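Local coordinates for alcohol dehydrogenase superfamily protein (Novosphingobium aromaticivorans, PDB 3GAZ) that is probably an NADP-dependent oxidoreductase of the medium-chain dehydrogenase/reductase superfamily, built from a GroES-like domain and a Rossmann-type nucleotide-binding domain, at residues Ile136-Gly141 with Gly265-Leu269; Asp218-Leu224 with Gly240-Leu246. All blocks are in the same frame, centred on the assembly; numbering follows the deposited sequence.

Contact 1 of 2, residues Ile136-Gly141 with Gly265-Leu269; sequences ITAWEG and GVFTL
T268 turns its hydroxyl into the helix, where OG1 lies between T137 OG1, at 3.3 Å, and E140 OE1, at 3.2 Å; T137 OG1 is itself hydrogen-bonded to the carbonyl of L133, one turn back. A threonine suits this place because its other branch is apolar: chi1 of -56° sets OG1 beside the backbone N and CG2 anti to it, and CG2 meets I136 CG2 at a tight 3.2 Å, the two side chains crossing at about a right angle. E140 extends from the helix across to the loop with CG anti to its carbonyl carbon; waters bridging its carboxylate to F267 N and T268 O sit implausibly close to it, so those bridges are doubtful. V266 straddles the helix surface: CG2 rests 3.7 Å from G141 CA, while CG1 lies 3.9 Å from T137 O. G141, lacking a side chain, permits that close approach. Cutting V266 back to an alanine is likely to open a gap beside G141 CA and over T137 O, where the two methyls now rest. Behind the contact, helix 162-173 packs on T137 and A138; helix 278-293 reaches I136, W139 and T268, and L94 of strand 90-94 touches I136 and T268.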
loop_
_atom_site.group_PDB
_atom_site.type_symbol
_atom_site.label_atom_id
_atom_site.label_comp_id
_atom_site.label_asym_id
_atom_site.label_seq_id
_atom_site.Cartn_x
_atom_site.Cartn_y
_atom_site.Cartn_z
ATOM N N ILE A 136 -19.776 -2.017 6.556
ATOM C CA ILE A 136 -19.251 -0.684 6.303
ATOM C C ILE A 136 -19.684 -0.202 4.917
ATOM O O ILE A 136 -20.043 0.961 4.740
ATOM C CB ILE A 136 -17.708 -0.679 6.405
ATOM C CG1 ILE A 136 -17.295 -0.852 7.870
ATOM C CG2 ILE A 136 -17.138 0.611 5.832
ATOM C CD1 ILE A 136 -15.804 -1.027 8.073
ATOM N N THR A 137 -19.659 -1.101 3.939
ATOM C CA THR A 137 -20.053 -0.742 2.586
ATOM C C THR A 137 -21.528 -0.341 2.581
ATOM O O THR A 137 -21.897 0.704 2.040
ATOM C CB THR A 137 -19.819 -1.920 1.615
ATOM O OG1 THR A 137 -18.417 -2.227 1.571
ATOM C CG2 THR A 137 -20.299 -1.569 0.216
ATOM N N ALA A 138 -22.363 -1.163 3.210
ATOM C CA ALA A 138 -23.795 -0.893 3.289
ATOM C C ALA A 138 -24.079 0.410 4.031
ATOM O O ALA A 138 -24.945 1.195 3.629
ATOM C CB ALA A 138 -24.500 -2.045 3.994
ATOM N N TRP A 139 -23.343 0.636 5.112
ATOM C CA TRP A 139 -23.524 1.832 5.931
ATOM C C TRP A 139 -23.114 3.126 5.228
ATOM O O TRP A 139 -23.813 4.141 5.328
ATOM C CB TRP A 139 -22.737 1.689 7.235
ATOM C CG TRP A 139 -22.966 2.805 8.208
ATOM C CD1 TRP A 139 -22.359 4.029 8.221
ATOM C CD2 TRP A 139 -23.889 2.802 9.304
ATOM N NE1 TRP A 139 -22.847 4.790 9.263
ATOM C CE2 TRP A 139 -23.785 4.059 9.943
ATOM C CE3 TRP A 139 -24.792 1.856 9.810
ATOM C CZ2 TRP A 139 -24.556 4.397 11.064
ATOM C CZ3 TRP A 139 -25.560 2.193 10.927
ATOM C CH2 TRP A 139 -25.432 3.454 11.540
ATOM N N GLU A 140 -21.989 3.105 4.522
ATOM C CA GLU A 140 -21.545 4.313 3.841
ATOM C C GLU A 140 -22.563 4.754 2.803
ATOM O O GLU A 140 -22.748 5.946 2.580
ATOM C CB GLU A 140 -20.186 4.102 3.170
ATOM C CG GLU A 140 -19.087 3.688 4.134
ATOM C CD GLU A 140 -17.697 3.979 3.602
ATOM O OE1 GLU A 140 -17.451 3.752 2.394
ATOM O OE2 GLU A 140 -16.846 4.427 4.403
ATOM N N GLY A 141 -23.230 3.788 2.179
ATOM C CA GLY A 141 -24.213 4.120 1.166
ATOM C C GLY A 141 -25.541 4.570 1.734
ATOM O O GLY A 141 -26.077 5.614 1.348
ATOM N N GLY A 265 -21.605 7.497 -5.259
ATOM C CA GLY A 265 -20.789 6.299 -5.332
ATOM C C GLY A 265 -20.287 5.896 -3.960
ATOM O O GLY A 265 -20.237 6.720 -3.048
ATOM N N VAL A 266 -19.919 4.626 -3.808
ATOM C CA VAL A 266 -19.401 4.122 -2.538
ATOM C C VAL A 266 -18.095 3.382 -2.808
ATOM O O VAL A 266 -18.037 2.523 -3.686
ATOM C CB VAL A 266 -20.388 3.140 -1.859
ATOM C CG1 VAL A 266 -19.775 2.594 -0.567
ATOM C CG2 VAL A 266 -21.704 3.847 -1.553
ATOM N N PHE A 267 -17.049 3.722 -2.060
ATOM C CA PHE A 267 -15.746 3.083 -2.222
ATOM C C PHE A 267 -15.082 3.043 -0.850
ATOM O O PHE A 267 -14.336 3.944 -0.472
ATOM C CB PHE A 267 -14.888 3.875 -3.218
ATOM C CG PHE A 267 -13.567 3.230 -3.527
ATOM C CD1 PHE A 267 -13.506 1.893 -3.913
ATOM C CD2 PHE A 267 -12.382 3.954 -3.427
ATOM C CE1 PHE A 267 -12.276 1.283 -4.196
ATOM C CE2 PHE A 267 -11.153 3.355 -3.708
ATOM C CZ PHE A 267 -11.103 2.015 -4.092
ATOM N N THR A 268 -15.368 1.985 -0.107
ATOM C CA THR A 268 -14.855 1.814 1.249
ATOM C C THR A 268 -13.340 1.719 1.379
ATOM O O THR A 268 -12.771 2.128 2.393
ATOM C CB THR A 268 -15.494 0.556 1.885
ATOM O OG1 THR A 268 -16.921 0.681 1.830
ATOM C CG2 THR A 268 -15.073 0.385 3.334
ATOM N N LEU A 269 -12.679 1.198 0.356
ATOM C CA LEU A 269 -11.230 1.021 0.415
ATOM C C LEU A 269 -10.386 2.277 0.581
ATOM O O LEU A 269 -9.272 2.193 1.114
ATOM C CB LEU A 269 -10.735 0.280 -0.828
ATOM C CG LEU A 269 -11.408 -1.044 -1.206
ATOM C CD1 LEU A 269 -10.653 -1.687 -2.358
ATOM C CD2 LEU A 269 -11.428 -1.946 -0.003
HETATM O O HOH W 1 -14.491 4.417 3.730
HETATM O O HOH W 2 -17.777 5.244 0.394
#

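Contact 2 of 2, residues Asp218-Leu224 with Gly240-Leu246; sequences DLVYDTL and GHVVSCL
Strands 219-222 and 240-244 run parallel, L219 opposite H241 through D222 opposite S244, and the backbone bonds alternate between them: H241 N to D218 O, V220 N to H241 O, V243 N to V220 O and D222 N to V243 O. A weak bond from C245 N to D222 O extends the pairing. Apolar contacts follow on the face of L219, Y221 and V243. V243 CG2 sits over the Y221 ring, 3.6 Å from its centroid and 20° off the normal, a CH-pi contact; with chi1 -55°, CG1 is anti to the carbonyl carbon and CG2 falls between the backbone N and that carbon. C245 SG makes a sulfur-aromatic contact at the ring edge, 3.9 Å from Y221 CE1. Tyrosine suits the spot, its hydroxyl reaching the carbonyl of T137. On the other face, V220 CB meets V242 CG2 at 4.1 Å. Polar side chains gather at the C-terminal ends: S244 OG donates to D222 OD2 over 2.9 Å, from above the carboxylate plane. D222 OD1 takes L224 N in an Asx turn and also G225 N; S244 OG takes L246 N in an ST turn. Helix 227-235 links these strands, a beta-alpha-beta crossover as in a Rossmann-type sheet.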
loop_
_atom_site.group_PDB
_atom_site.type_symbol
_atom_site.label_atom_id
_atom_site.label_comp_id
_atom_site.label_asym_id
_atom_site.label_seq_id
_atom_site.Cartn_x
_atom_site.Cartn_y
_atom_site.Cartn_z
ATOM N N ASP A 218 -37.778 5.861 -2.617
ATOM C CA ASP A 218 -37.007 7.022 -2.165
ATOM C C ASP A 218 -35.504 6.764 -2.276
ATOM O O ASP A 218 -34.730 7.651 -2.649
ATOM C CB ASP A 218 -37.313 7.357 -0.703
ATOM C CG ASP A 218 -38.758 7.745 -0.469
ATOM O OD1 ASP A 218 -39.290 8.574 -1.238
ATOM O OD2 ASP A 218 -39.356 7.230 0.499
ATOM N N LEU A 219 -35.099 5.540 -1.946
ATOM C CA LEU A 219 -33.687 5.169 -1.974
ATOM C C LEU A 219 -33.449 3.800 -2.610
ATOM O O LEU A 219 -34.122 2.831 -2.271
ATOM C CB LEU A 219 -33.146 5.170 -0.537
ATOM C CG LEU A 219 -31.686 4.797 -0.269
ATOM C CD1 LEU A 219 -30.745 5.723 -1.042
ATOM C CD2 LEU A 219 -31.428 4.905 1.234
ATOM N N VAL A 220 -32.500 3.728 -3.541
ATOM C CA VAL A 220 -32.164 2.461 -4.189
ATOM C C VAL A 220 -30.680 2.151 -3.996
ATOM O O VAL A 220 -29.821 2.962 -4.344
ATOM C CB VAL A 220 -32.442 2.489 -5.708
ATOM C CG1 VAL A 220 -32.058 1.140 -6.326
ATOM C CG2 VAL A 220 -33.922 2.788 -5.976
ATOM N N TYR A 221 -30.376 0.984 -3.435
ATOM C CA TYR A 221 -28.983 0.608 -3.236
ATOM C C TYR A 221 -28.590 -0.523 -4.179
ATOM O O TYR A 221 -29.039 -1.659 -4.031
ATOM C CB TYR A 221 -28.720 0.170 -1.789
ATOM C CG TYR A 221 -27.244 0.197 -1.416
ATOM C CD1 TYR A 221 -26.277 -0.323 -2.278
ATOM C CD2 TYR A 221 -26.818 0.749 -0.212
ATOM C CE1 TYR A 221 -24.920 -0.292 -1.950
ATOM C CE2 TYR A 221 -25.460 0.784 0.129
ATOM C CZ TYR A 221 -24.518 0.263 -0.747
ATOM O OH TYR A 221 -23.177 0.297 -0.427
ATOM N N ASP A 222 -27.747 -0.195 -5.153
ATOM C CA ASP A 222 -27.263 -1.168 -6.115
ATOM C C ASP A 222 -26.021 -1.853 -5.560
ATOM O O ASP A 222 -25.001 -1.204 -5.334
ATOM C CB ASP A 222 -26.911 -0.472 -7.435
ATOM C CG ASP A 222 -26.095 -1.353 -8.354
ATOM O OD1 ASP A 222 -26.436 -2.545 -8.493
ATOM O OD2 ASP A 222 -25.112 -0.856 -8.944
ATOM N N THR A 223 -26.104 -3.161 -5.329
ATOM C CA THR A 223 -24.951 -3.895 -4.819
ATOM C C THR A 223 -24.388 -4.805 -5.900
ATOM O O THR A 223 -23.440 -5.550 -5.653
ATOM C CB THR A 223 -25.308 -4.799 -3.619
ATOM O OG1 THR A 223 -25.987 -5.970 -4.092
ATOM C CG2 THR A 223 -26.187 -4.064 -2.631
ATOM N N LEU A 224 -24.968 -4.745 -7.096
ATOM C CA LEU A 224 -24.527 -5.602 -8.191
ATOM C C LEU A 224 -23.786 -4.873 -9.313
ATOM O O LEU A 224 -22.871 -5.430 -9.917
ATOM C CB LEU A 224 -25.731 -6.364 -8.758
ATOM C CG LEU A 224 -26.379 -7.341 -7.767
ATOM C CD1 LEU A 224 -27.686 -7.885 -8.324
ATOM C CD2 LEU A 224 -25.405 -8.478 -7.478
ATOM N N GLY A 240 -35.472 11.305 -5.878
ATOM C CA GLY A 240 -34.902 10.226 -5.081
ATOM C C GLY A 240 -33.386 10.116 -5.134
ATOM O O GLY A 240 -32.718 10.901 -5.810
ATOM N N HIS A 241 -32.843 9.123 -4.433
ATOM C CA HIS A 241 -31.396 8.922 -4.374
ATOM C C HIS A 241 -31.008 7.478 -4.672
ATOM O O HIS A 241 -31.609 6.539 -4.154
ATOM C CB HIS A 241 -30.889 9.315 -2.979
ATOM C CG HIS A 241 -29.409 9.549 -2.898
ATOM N ND1 HIS A 241 -28.823 10.228 -1.851
ATOM C CD2 HIS A 241 -28.395 9.192 -3.726
ATOM C CE1 HIS A 241 -27.516 10.285 -2.038
ATOM N NE2 HIS A 241 -27.230 9.663 -3.168
ATOM N N VAL A 242 -29.991 7.309 -5.507
ATOM C CA VAL A 242 -29.491 5.986 -5.859
ATOM C C VAL A 242 -28.020 5.895 -5.448
ATOM O O VAL A 242 -27.242 6.804 -5.723
ATOM C CB VAL A 242 -29.599 5.732 -7.385
ATOM C CG1 VAL A 242 -28.914 4.413 -7.750
ATOM C CG2 VAL A 242 -31.074 5.698 -7.807
ATOM N N VAL A 243 -27.643 4.823 -4.760
ATOM C CA VAL A 243 -26.244 4.656 -4.371
ATOM C C VAL A 243 -25.759 3.299 -4.877
ATOM O O VAL A 243 -26.546 2.361 -5.027
ATOM C CB VAL A 243 -26.047 4.737 -2.828
ATOM C CG1 VAL A 243 -26.625 6.044 -2.294
ATOM C CG2 VAL A 243 -26.704 3.548 -2.144
ATOM N N SER A 244 -24.467 3.203 -5.159
ATOM C CA SER A 244 -23.896 1.953 -5.641
ATOM C C SER A 244 -22.489 1.767 -5.113
ATOM O O SER A 244 -21.762 2.740 -4.901
ATOM C CB SER A 244 -23.859 1.933 -7.173
ATOM O OG SER A 244 -23.167 0.786 -7.646
ATOM N N CYS A 245 -22.110 0.512 -4.892
ATOM C CA CYS A 245 -20.770 0.199 -4.420
ATOM C C CYS A 245 -20.016 -0.543 -5.525
ATOM O O CYS A 245 -18.970 -1.138 -5.291
ATOM C CB CYS A 245 -20.828 -0.640 -3.136
ATOM S SG CYS A 245 -21.785 -2.165 -3.237
ATOM N N LEU A 246 -20.564 -0.489 -6.737
ATOM C CA LEU A 246 -19.960 -1.122 -7.908
ATOM C C LEU A 246 -20.245 -0.288 -9.152
ATOM O O LEU A 246 -20.416 -0.835 -10.241
ATOM C CB LEU A 246 -20.513 -2.538 -8.121
ATOM C CG LEU A 246 -19.884 -3.689 -7.335
ATOM C CD1 LEU A 246 -20.653 -4.973 -7.601
ATOM C CD2 LEU A 246 -18.417 -3.844 -7.722
#

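In the fold
From the N terminus, the chain passes through the strands 7-13 to 116-118 before reaching helix 132-145, which supplies the first side of contact 1. It then builds strands 153-157, 177-182 and 196-199 and enters strand 217-222. Contact 2 closes a short loop here, 218-224 with 240-246, around helix 227-235. Only after strand 262-265 does 265-269 return to the helix and close the much longer loop of contact 1, so contact 2 lies wholly within it. The two meet directly: T137 CG2 packs on C245 CB at 3.5 Å, and V266 CB packs on S244 O. Together they join helix 132-145 to the parallel sheet and to the loop that follows strand 262-265, the outermost strand of the sheet within the chain.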